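Local coordinates for putative modulator of DNA gyrase (Bacteroides thetaiotaomicron, PDB 1VPB), which is probably a metallopeptidase of the peptidase U62 (PmbA/TldD) family and a putative modulator of DNA gyrase, at residues A[117-122]-A[307-312]; A[173-176]-A[180-183]. All coordinates share one frame; numbering follows the deposited sequence. Where two conformers were deposited one is given.

Contact 1: residues A[117-122]-A[307-312]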
ATOM      1  N   ARG A 117      34.337  -8.746   1.127  1.00 35.96           N
ATOM      2  CA  ARG A 117      33.120  -9.276   0.514  1.00 35.68           C
ATOM      3  C   ARG A 117      32.455  -8.409  -0.537  1.00 33.12           C
ATOM      4  O   ARG A 117      31.505  -8.854  -1.167  1.00 34.47           O
ATOM      5  CB  ARG A 117      32.071  -9.544   1.600  1.00 36.16           C
ATOM      6  CG  ARG A 117      32.516 -10.478   2.659  1.00 41.24           C
ATOM      7  CD  ARG A 117      31.485 -10.635   3.762  1.00 42.31           C
ATOM      8  NE  ARG A 117      30.285 -11.236   3.224  1.00 44.01           N
ATOM      9  CZ  ARG A 117      29.017 -10.848   3.531  1.00 41.13           C
ATOM     10  NH1 ARG A 117      28.726  -9.927   4.471  1.00 48.34           N
ATOM     11  NH2 ARG A 117      28.050 -11.470   2.941  1.00 47.89           N
ATOM     12  N   TYR A 118      32.880  -7.155  -0.707  1.00 33.21           N
ATOM     13  CA  TYR A 118      32.245  -6.277  -1.631  1.00 34.36           C
ATOM     14  C   TYR A 118      32.486  -6.637  -3.098  1.00 32.49           C
ATOM     15  O   TYR A 118      33.530  -7.212  -3.418  1.00 34.35           O
ATOM     16  CB  TYR A 118      32.781  -4.885  -1.431  1.00 35.32           C
ATOM     17  CG  TYR A 118      32.367  -4.193  -0.132  1.00 32.80           C
ATOM     18  CD1 TYR A 118      31.134  -4.448   0.445  1.00 36.82           C
ATOM     19  CD2 TYR A 118      33.214  -3.261   0.475  1.00 42.31           C
ATOM     20  CE1 TYR A 118      30.736  -3.747   1.603  1.00 41.60           C
ATOM     21  CE2 TYR A 118      32.803  -2.546   1.581  1.00 49.81           C
ATOM     22  CZ  TYR A 118      31.584  -2.786   2.131  1.00 35.47           C
ATOM     23  OH  TYR A 118      31.121  -2.109   3.321  1.00 33.24           O
ATOM     24  N   TYR A 119      31.533  -6.297  -3.931  1.00 33.47           N
ATOM     25  CA  TYR A 119      31.780  -6.301  -5.379  1.00 34.39           C
ATOM     26  C   TYR A 119      32.977  -5.423  -5.694  1.00 35.50           C
ATOM     27  O   TYR A 119      33.053  -4.251  -5.369  1.00 33.73           O
ATOM     28  CB  TYR A 119      30.570  -5.886  -6.142  1.00 32.07           C
ATOM     29  CG  TYR A 119      30.779  -5.827  -7.647  1.00 30.87           C
ATOM     30  CD1 TYR A 119      31.148  -6.964  -8.344  1.00 36.16           C
ATOM     31  CD2 TYR A 119      30.516  -4.691  -8.357  1.00 30.63           C
ATOM     32  CE1 TYR A 119      31.293  -6.888  -9.724  1.00 33.35           C
ATOM     33  CE2 TYR A 119      30.654  -4.642  -9.731  1.00 31.71           C
ATOM     34  CZ  TYR A 119      31.059  -5.785 -10.381  1.00 33.37           C
ATOM     35  OH  TYR A 119      31.254  -5.756 -11.763  1.00 33.85           O
ATOM     36  N   LYS A 120      33.851  -5.987  -6.509  1.00 34.71           N
ATOM     37  CA  LYS A 120      35.207  -5.388  -6.835  1.00 32.86           C
ATOM     38  C   LYS A 120      35.280  -4.962  -8.294  1.00 33.57           C
ATOM     39  O   LYS A 120      36.344  -4.535  -8.735  1.00 34.52           O
ATOM     40  CB  LYS A 120      36.310  -6.378  -6.483  1.00 31.33           C
ATOM     41  CG  LYS A 120      36.381  -6.844  -5.009  1.00 34.33           C
ATOM     42  CD  LYS A 120      36.656  -5.683  -4.078  1.00 38.32           C
ATOM     43  CE  LYS A 120      36.697  -6.176  -2.628  1.00 38.91           C
ATOM     44  NZ  LYS A 120      36.911  -4.899  -1.717  1.00 39.62           N
ATOM     45  N   GLY A 121      34.119  -4.898  -8.964  1.00 33.64           N
ATOM     46  CA  GLY A 121      34.022  -4.326 -10.282  1.00 32.95           C
ATOM     47  C   GLY A 121      34.528  -5.284 -11.358  1.00 32.21           C
ATOM     48  O   GLY A 121      34.992  -6.382 -11.061  1.00 32.91           O
ATOM     49  N   GLY A 122      34.365  -4.826 -12.598  1.00 33.98           N
ATOM     50  CA  GLY A 122      35.024  -5.444 -13.714  1.00 33.91           C
ATOM     51  C   GLY A 122      34.323  -6.612 -14.379  1.00 33.54           C
ATOM     52  O   GLY A 122      34.844  -7.140 -15.457  1.00 32.98           O
ATOM     53  N   ARG A 307      22.041  -8.400 -10.839  1.00 33.30           N
ATOM     54  CA  ARG A 307      22.837  -7.409 -10.098  1.00 33.03           C
ATOM     55  C   ARG A 307      24.132  -7.991  -9.580  1.00 29.68           C
ATOM     56  O   ARG A 307      24.215  -9.183  -9.280  1.00 33.96           O
ATOM     57  CB  ARG A 307      22.009  -6.833  -8.932  1.00 32.07           C
ATOM     58  CG  ARG A 307      21.580  -7.842  -7.945  1.00 34.20           C
ATOM     59  CD  ARG A 307      20.816  -7.243  -6.763  1.00 33.02           C
ATOM     60  NE  ARG A 307      20.380  -8.311  -5.851  1.00 34.42           N
ATOM     61  CZ  ARG A 307      19.917  -8.108  -4.624  1.00 37.64           C
ATOM     62  NH1 ARG A 307      19.787  -6.879  -4.116  1.00 35.90           N
ATOM     63  NH2 ARG A 307      19.532  -9.136  -3.922  1.00 37.43           N
ATOM     64  N   TYR A 308      25.169  -7.140  -9.543  1.00 31.80           N
ATOM     65  CA  TYR A 308      26.456  -7.582  -9.018  1.00 30.63           C
ATOM     66  C   TYR A 308      26.671  -7.374  -7.507  1.00 32.77           C
ATOM     67  O   TYR A 308      27.607  -7.888  -6.960  1.00 33.21           O
ATOM     68  CB  TYR A 308      27.583  -6.890  -9.776  1.00 30.90           C
ATOM     69  CG  TYR A 308      27.788  -7.462 -11.186  1.00 29.05           C
ATOM     70  CD1 TYR A 308      27.841  -8.826 -11.368  1.00 33.87           C
ATOM     71  CD2 TYR A 308      27.869  -6.624 -12.302  1.00 31.67           C
ATOM     72  CE1 TYR A 308      28.020  -9.356 -12.645  1.00 31.71           C
ATOM     73  CE2 TYR A 308      28.054  -7.155 -13.607  1.00 33.68           C
ATOM     74  CZ  TYR A 308      28.137  -8.544 -13.742  1.00 32.77           C
ATOM     75  OH  TYR A 308      28.313  -9.104 -15.021  1.00 32.74           O
ATOM     76  N   PHE A 309      25.775  -6.611  -6.890  1.00 33.67           N
ATOM     77  CA  PHE A 309      25.867  -6.407  -5.444  1.00 32.14           C
ATOM     78  C   PHE A 309      24.485  -6.131  -4.870  1.00 32.69           C
ATOM     79  O   PHE A 309      23.603  -5.657  -5.570  1.00 33.87           O
ATOM     80  CB  PHE A 309      26.846  -5.274  -5.082  1.00 34.13           C
ATOM     81  CG  PHE A 309      26.661  -4.029  -5.860  1.00 31.36           C
ATOM     82  CD1 PHE A 309      27.338  -3.833  -7.083  1.00 31.49           C
ATOM     83  CD2 PHE A 309      25.859  -3.006  -5.373  1.00 37.92           C
ATOM     84  CE1 PHE A 309      27.190  -2.683  -7.780  1.00 35.72           C
ATOM     85  CE2 PHE A 309      25.727  -1.837  -6.083  1.00 33.86           C
ATOM     86  CZ  PHE A 309      26.373  -1.712  -7.322  1.00 35.65           C
ATOM     87  N   ASP A 310      24.338  -6.386  -3.571  1.00 33.70           N
ATOM     88  CA  ASP A 310      23.113  -5.986  -2.896  1.00 34.16           C
ATOM     89  C   ASP A 310      23.258  -4.614  -2.294  1.00 38.40           C
ATOM     90  O   ASP A 310      24.269  -3.912  -2.498  1.00 36.15           O
ATOM     91  CB  ASP A 310      22.691  -7.035  -1.881  1.00 32.88           C
ATOM     92  CG  ASP A 310      23.548  -7.072  -0.615  1.00 34.96           C
ATOM     93  OD1 ASP A 310      24.539  -6.285  -0.444  1.00 34.80           O
ATOM     94  OD2 ASP A 310      23.216  -7.883   0.301  1.00 37.75           O
ATOM     95  N   ASN A 311      22.252  -4.194  -1.509  1.00 37.95           N
ATOM     96  CA  ASN A 311      22.363  -2.832  -0.941  1.00 38.84           C
ATOM     97  C   ASN A 311      23.410  -2.580   0.149  1.00 40.46           C
ATOM     98  O   ASN A 311      23.635  -1.414   0.541  1.00 46.90           O
ATOM     99  CB  ASN A 311      20.940  -2.415  -0.502  1.00 38.94           C
ATOM    100  CG  ASN A 311      19.991  -2.220  -1.692  1.00 51.46           C
ATOM    101  OD1 ASN A 311      20.383  -2.345  -2.883  1.00 60.55           O
ATOM    102  ND2 ASN A 311      18.720  -1.871  -1.381  1.00 60.78           N
ATOM    103  N   GLU A 312      24.069  -3.622   0.648  1.00 36.80           N
ATOM    104  CA  GLU A 312      25.129  -3.550   1.585  1.00 37.93           C
ATOM    105  C   GLU A 312      26.500  -3.604   0.854  1.00 35.41           C
ATOM    106  O   GLU A 312      27.505  -3.748   1.533  1.00 37.79           O
ATOM    107  CB  GLU A 312      25.148  -4.782   2.542  1.00 42.19           C
ATOM    108  CG  GLU A 312      23.990  -5.085   3.422  1.00 56.58           C
ATOM    109  CD  GLU A 312      24.489  -5.839   4.642  1.00 54.28           C
ATOM    110  OE1 GLU A 312      24.717  -7.072   4.613  1.00 47.04           O
ATOM    111  OE2 GLU A 312      24.719  -5.160   5.622  1.00 54.57           O
TER
HETATM  112  O   HOH W   1      28.589  -2.736   4.292  1.00 23.60           O

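Contact 2: residues A[173-176]-A[180-183]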
ATOM      1  N   ALA A 173      21.096   4.343  -9.622  1.00 34.21           N
ATOM      2  CA  ALA A 173      21.547   4.342  -8.200  1.00 33.90           C
ATOM      3  C   ALA A 173      23.016   4.432  -8.149  1.00 36.05           C
ATOM      4  O   ALA A 173      23.702   3.730  -8.904  1.00 35.76           O
ATOM      5  CB  ALA A 173      21.098   3.106  -7.508  1.00 37.87           C
ATOM      6  N   TYR A 174      23.519   5.286  -7.243  1.00 32.08           N
ATOM      7  CA  TYR A 174      24.929   5.403  -6.940  1.00 31.49           C
ATOM      8  C   TYR A 174      25.083   5.197  -5.454  1.00 34.76           C
ATOM      9  O   TYR A 174      24.436   5.944  -4.693  1.00 34.66           O
ATOM     10  CB  TYR A 174      25.423   6.769  -7.339  1.00 34.55           C
ATOM     11  CG  TYR A 174      26.861   7.054  -7.072  1.00 35.06           C
ATOM     12  CD1 TYR A 174      27.882   6.399  -7.762  1.00 34.10           C
ATOM     13  CD2 TYR A 174      27.243   8.037  -6.175  1.00 35.46           C
ATOM     14  CE1 TYR A 174      29.236   6.676  -7.524  1.00 36.65           C
ATOM     15  CE2 TYR A 174      28.581   8.354  -5.946  1.00 35.71           C
ATOM     16  CZ  TYR A 174      29.599   7.688  -6.649  1.00 38.56           C
ATOM     17  OH  TYR A 174      30.945   7.994  -6.412  1.00 38.73           O
ATOM     18  N   ARG A 175      25.983   4.300  -5.079  0.50 32.05           N
ATOM     19  CA  ARG A 175      26.081   3.834  -3.698  0.50 33.49           C
ATOM     20  C   ARG A 175      27.507   4.077  -3.232  0.50 34.06           C
ATOM     21  O   ARG A 175      28.469   3.870  -3.995  0.50 32.67           O
ATOM     22  CB  ARG A 175      25.702   2.357  -3.678  0.50 36.52           C
ATOM     23  CG  ARG A 175      25.993   1.628  -2.401  0.50 42.73           C
ATOM     24  CD  ARG A 175      24.887   0.664  -1.900  0.50 51.78           C
ATOM     25  NE  ARG A 175      23.920   1.385  -1.098  0.50 54.93           N
ATOM     26  CZ  ARG A 175      24.219   2.087  -0.017  0.50 54.25           C
ATOM     27  NH1 ARG A 175      25.450   2.103   0.449  0.50 60.04           N
ATOM     28  NH2 ARG A 175      23.275   2.748   0.632  0.50 43.33           N
ATOM     29  N   LEU A 176      27.649   4.531  -1.972  1.00 34.06           N
ATOM     30  CA  LEU A 176      28.915   4.686  -1.322  1.00 33.61           C
ATOM     31  C   LEU A 176      28.815   4.118   0.091  1.00 33.52           C
ATOM     32  O   LEU A 176      27.775   4.306   0.748  1.00 31.88           O
ATOM     33  CB  LEU A 176      29.246   6.179  -1.187  1.00 34.44           C
ATOM     34  CG  LEU A 176      29.487   6.994  -2.443  1.00 34.41           C
ATOM     35  CD1 LEU A 176      29.656   8.503  -2.091  1.00 37.04           C
ATOM     36  CD2 LEU A 176      30.664   6.465  -3.196  1.00 39.55           C
ATOM     37  N   GLY A 180      34.916   1.593   2.003  1.00 38.46           N
ATOM     38  CA  GLY A 180      35.571   1.440   0.700  1.00 40.36           C
ATOM     39  C   GLY A 180      34.722   0.753  -0.353  1.00 43.79           C
ATOM     40  O   GLY A 180      35.208  -0.045  -1.157  1.00 45.39           O
ATOM     41  N   PHE A 181      33.463   1.110  -0.417  1.00 35.79           N
ATOM     42  CA  PHE A 181      32.608   0.682  -1.523  1.00 35.44           C
ATOM     43  C   PHE A 181      32.097   1.854  -2.356  1.00 37.97           C
ATOM     44  O   PHE A 181      31.661   2.875  -1.809  1.00 33.07           O
ATOM     45  CB  PHE A 181      31.441  -0.146  -1.052  1.00 33.59           C
ATOM     46  CG  PHE A 181      30.616  -0.700  -2.217  1.00 33.73           C
ATOM     47  CD1 PHE A 181      31.176  -1.695  -3.037  1.00 37.54           C
ATOM     48  CD2 PHE A 181      29.398  -0.200  -2.536  1.00 34.80           C
ATOM     49  CE1 PHE A 181      30.444  -2.170  -4.145  1.00 36.32           C
ATOM     50  CE2 PHE A 181      28.647  -0.659  -3.643  1.00 35.90           C
ATOM     51  CZ  PHE A 181      29.211  -1.628  -4.473  1.00 37.57           C
ATOM     52  N   GLU A 182      32.157   1.724  -3.704  1.00 34.85           N
ATOM     53  CA  GLU A 182      31.505   2.612  -4.603  1.00 33.52           C
ATOM     54  C   GLU A 182      30.884   1.762  -5.719  1.00 35.73           C
ATOM     55  O   GLU A 182      31.584   0.900  -6.312  1.00 36.74           O
ATOM     56  CB  GLU A 182      32.528   3.614  -5.209  1.00 36.81           C
ATOM     57  CG  GLU A 182      31.956   4.515  -6.258  1.00 36.88           C
ATOM     58  CD  GLU A 182      32.992   5.343  -6.978  1.00 43.88           C
ATOM     59  OE1 GLU A 182      34.110   4.795  -7.157  1.00 45.46           O
ATOM     60  OE2 GLU A 182      32.667   6.484  -7.370  1.00 39.17           O
ATOM     61  N   GLY A 183      29.619   1.960  -5.972  1.00 33.38           N
ATOM     62  CA  GLY A 183      28.908   1.180  -6.998  1.00 35.91           C
ATOM     63  C   GLY A 183      27.814   1.921  -7.668  1.00 35.73           C
ATOM     64  O   GLY A 183      27.254   2.854  -7.120  1.00 33.91           O
TER

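Contact 1: residues A[117-122]-A[307-312]
The ring of Y119 lies over the CB of Y308 and barely overlaps the Y308 ring. With F309 these side chains form a small aromatic cluster between two loops: one between helices 87-101 and 138-150, the other between strands 294-296 and 319-323. Y308 CB sits 3.6 Å from the centroid of the Y119 ring, almost on the ring normal, as a CH-pi contact. The two tyrosine rings are nearly parallel (13°) but slid apart, with centroids 5.0 Å from each other. Y119 OH lies 3.5 Å from Y308 CD2. The CG of Y119 is anti to its own nitrogen (chi1 178°), which turns the ring over the second loop. Its opposite face is covered by G121 N, which lies 3.3 Å above the ring plane near the centre. The ring is thus sandwiched between its own loop and Y308. F309 meets Y119 obliquely, with F309 CD1 3.5 Å from Y119 CD2. The hydroxyls of Y119 and Y308 have partners just beyond segment 117-122: Y119 OH bonds K123 N, and Y308 OH bonds P124 O. At the other end of the contact, Y118 brings its ring edge to E312 O, with CE1 3.2 Å from that oxygen. Y118 OH also bonds N179 OD1. One water bridges the two loops, donating to Y118 OH at 2.8 Å and to E312 O at 3.1 Å.

Contact 2: residues A[173-176]-A[180-183]
Y174 OH has two partners: it donates to E182 OE2 and also bonds Q23 NE2 of helix 16-31. The bond to E182 OE2 is very short, 2.5 Å. The carboxylate oxygen meets the tyrosine at the edge of its ring, near the ring plane, while the carboxylate itself is turned 67° from that plane. E182 reaches it with an extended chain, CG anti to the backbone N (chi1 175°). Beside it L176 runs the same way, its CD2 3.9 Å from E182 CG. These residues lie near the turn of an antiparallel beta hairpin, strands 159-177 and 181-198. R175 and G183 are a hydrogen-bonded pair: R175 N gives to G183 O at 2.8 Å, and G183 N gives to R175 O at 3.0 Å. L176 and E182 follow as a non-hydrogen-bonded pair. A G1 beta bulge at G180 and F181 closes the turn. On the face of R175, in the conformer given, the arginine CG touches the edge of the F181 ring, 3.7 Å from CE2. G183 has no side chain; a CB there would clash with F181 CZ. A phenylalanine in place of Y174 would keep the ring but is likely to leave E182 OE2 without its donor and Q23 NE2 without its acceptor. Since an amide nitrogen can only donate, the hydroxyl both gives and receives, coupling the second strand of the hairpin to helix 16-31 through one oxygen.

The centres of the two contacts are about 9 Å apart, and contact 2 is nested within the chain loop that contact 1 closes. The order along the chain is 117-122, 173-176, 180-183, 307-312. Contact 2 lies at the turn end of a hairpin whose strands are neighbours in the six-stranded antiparallel sheet. Contact 1 is made by two loops outside that sheet. F181 joins them: its ring meets F309 edge-to-face, and it also meets the Y118 ring. Segment 307-312 belongs to the C-terminal family region and the hairpin to the central one. The aromatic packing therefore ties these two regions together at one end of the sheet.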